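Local coordinates for putative uncharacterized protein (Cricetid herpesvirus 2, PDB 4ZKQ), which probably acts as a viral decoy receptor that binds host chemokines, at residues C52-Y57 and F380-S385. Numbering follows the deposited sequence.
Sequences CDKITY and FLKMES
Lys54 and Glu384 meet in a buried salt bridge between two strands of different sheets. The ammonium NZ of Lys54 donates a hydrogen bond to OE1 of Glu384 at 2.6 Å. It reaches that oxygen from its syn side, 29° out of the carboxylate plane. The second oxygen is also near, with Lys54 NZ 3.1 Å from Glu384 OE2. The cation therefore sits by both oxygens but bonds to one. The two side chains run across each other at about a right angle, and CD of Lys54 lies 3.8 Å from Glu384 OE2. CG of Lys54 is roughly anti to the backbone N (chi1 156°), and the chain stays extended to NZ. In Glu384, CG is tucked between N and C of its own backbone (chi1 57°), and the chain is extended beyond CG, which brings the carboxylate to Lys54 NZ.

Lys382, on the same strand as Glu384, completes the group. Its NZ makes a long salt bridge to Glu384 OE2, at 3.9 Å. The two ammonium nitrogens, Lys54 NZ and Lys382 NZ, are 4.4 Å apart. Both flank the Glu384 carboxylate, whose negative charge probably helps to hold the two cations this close. One water accepts hydrogen bonds from both, 3.0 Å from Lys54 NZ and 3.2 Å from Lys382 NZ.

Outside the two segments, Asp78 forms a second salt bridge with Lys54. Thr80 OG1 and the carbonyl of Ile79 take hydrogen bonds from Lys382, and Gln24 donates one to Glu384 OE1. Leu309 packs against both Lys54 and Glu384.

Strand 54-59 belongs to the mixed sheet that includes strands 23-26 and 175-181, while strand 378-384 pairs with 308-315 and 388-395 in another. The arrangement is a buried, water-linked salt-bridge network joining two beta-sheets through side chains, within a largely beta-stranded viral chemokine-binding protein.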
# COMPACT_ATOMS: atom_id res chain seq x y z
N CYS A 52 -2.47 10.14 7.77
CA CYS A 52 -2.53 9.64 6.39
C CYS A 52 -2.14 10.71 5.37
O CYS A 52 -2.56 11.85 5.47
CB CYS A 52 -3.94 9.13 6.07
SG CYS A 52 -4.40 7.62 6.98
N ASP A 53 -1.35 10.31 4.37
CA ASP A 53 -0.96 11.19 3.27
C ASP A 53 -1.75 10.86 2.01
O ASP A 53 -1.83 11.66 1.09
CB ASP A 53 0.55 11.09 3.03
CG ASP A 53 1.35 11.51 4.24
OD1 ASP A 53 1.28 12.71 4.60
OD2 ASP A 53 2.04 10.66 4.85
N LYS A 54 -2.35 9.68 2.02
CA LYS A 54 -3.12 9.20 0.89
C LYS A 54 -4.12 8.18 1.41
O LYS A 54 -3.84 7.47 2.37
CB LYS A 54 -2.18 8.60 -0.16
CG LYS A 54 -2.80 7.58 -1.09
CD LYS A 54 -1.79 7.12 -2.13
CE LYS A 54 -2.19 5.80 -2.73
NZ LYS A 54 -1.40 5.47 -3.94
N ILE A 55 -5.30 8.10 0.78
CA ILE A 55 -6.28 7.11 1.19
C ILE A 55 -7.02 6.50 -0.00
O ILE A 55 -7.40 7.19 -0.94
CB ILE A 55 -7.28 7.71 2.19
CG1 ILE A 55 -8.17 6.61 2.79
CG2 ILE A 55 -8.11 8.82 1.54
CD1 ILE A 55 -8.90 7.04 4.03
N THR A 56 -7.17 5.18 0.05
CA THR A 56 -7.88 4.42 -0.96
C THR A 56 -9.18 3.94 -0.34
O THR A 56 -9.18 3.46 0.79
CB THR A 56 -7.05 3.23 -1.46
OG1 THR A 56 -5.93 3.71 -2.22
CG2 THR A 56 -7.89 2.28 -2.35
N TYR A 57 -10.29 4.10 -1.07
CA TYR A 57 -11.59 3.66 -0.60
C TYR A 57 -12.00 2.35 -1.27
O TYR A 57 -11.75 2.17 -2.47
CB TYR A 57 -12.66 4.73 -0.88
CG TYR A 57 -12.30 6.11 -0.38
CD1 TYR A 57 -12.56 6.48 0.94
CD2 TYR A 57 -11.73 7.05 -1.23
CE1 TYR A 57 -12.24 7.74 1.39
CE2 TYR A 57 -11.41 8.31 -0.78
CZ TYR A 57 -11.67 8.65 0.53
OH TYR A 57 -11.35 9.92 0.98
N PHE A 380 13.12 4.20 -8.40
CA PHE A 380 11.73 4.32 -8.84
C PHE A 380 11.10 5.57 -8.26
O PHE A 380 11.15 5.78 -7.04
CB PHE A 380 10.92 3.09 -8.43
CG PHE A 380 9.50 3.12 -8.92
CD1 PHE A 380 9.23 3.12 -10.27
CD2 PHE A 380 8.44 3.14 -8.03
CE1 PHE A 380 7.93 3.14 -10.73
CE2 PHE A 380 7.14 3.15 -8.48
CZ PHE A 380 6.89 3.16 -9.84
N LEU A 381 10.53 6.40 -9.12
CA LEU A 381 9.79 7.58 -8.71
C LEU A 381 8.35 7.44 -9.14
O LEU A 381 8.07 7.23 -10.31
CB LEU A 381 10.40 8.85 -9.33
CG LEU A 381 9.60 10.14 -9.16
CD1 LEU A 381 9.55 10.55 -7.69
CD2 LEU A 381 10.19 11.25 -10.02
N LYS A 382 7.43 7.57 -8.19
CA LYS A 382 6.02 7.63 -8.52
C LYS A 382 5.45 8.95 -8.04
O LYS A 382 5.75 9.42 -6.94
CB LYS A 382 5.25 6.46 -7.89
CG LYS A 382 3.76 6.49 -8.24
CD LYS A 382 3.05 5.20 -7.87
CE LYS A 382 3.01 4.98 -6.38
NZ LYS A 382 2.12 3.84 -6.02
N MET A 383 4.64 9.56 -8.90
CA MET A 383 3.96 10.80 -8.59
C MET A 383 2.50 10.60 -8.95
O MET A 383 2.18 10.12 -10.04
CB MET A 383 4.57 11.97 -9.36
CG MET A 383 6.04 12.22 -9.03
SD MET A 383 6.75 13.66 -9.86
CE MET A 383 5.84 14.99 -9.08
N GLU A 384 1.60 10.93 -8.03
CA GLU A 384 0.19 10.62 -8.21
C GLU A 384 -0.73 11.67 -7.61
O GLU A 384 -0.44 12.24 -6.55
CB GLU A 384 -0.15 9.26 -7.60
CG GLU A 384 0.20 9.15 -6.12
CD GLU A 384 0.09 7.74 -5.58
OE1 GLU A 384 -0.87 7.04 -5.94
OE2 GLU A 384 0.96 7.34 -4.78
N SER A 385 -1.83 11.91 -8.31
CA SER A 385 -2.96 12.65 -7.78
C SER A 385 -4.04 11.64 -7.44
O SER A 385 -3.77 10.45 -7.35
CB SER A 385 -3.47 13.66 -8.80
OG SER A 385 -3.90 12.98 -9.97
O HOH W 1 1.25 4.33 -2.97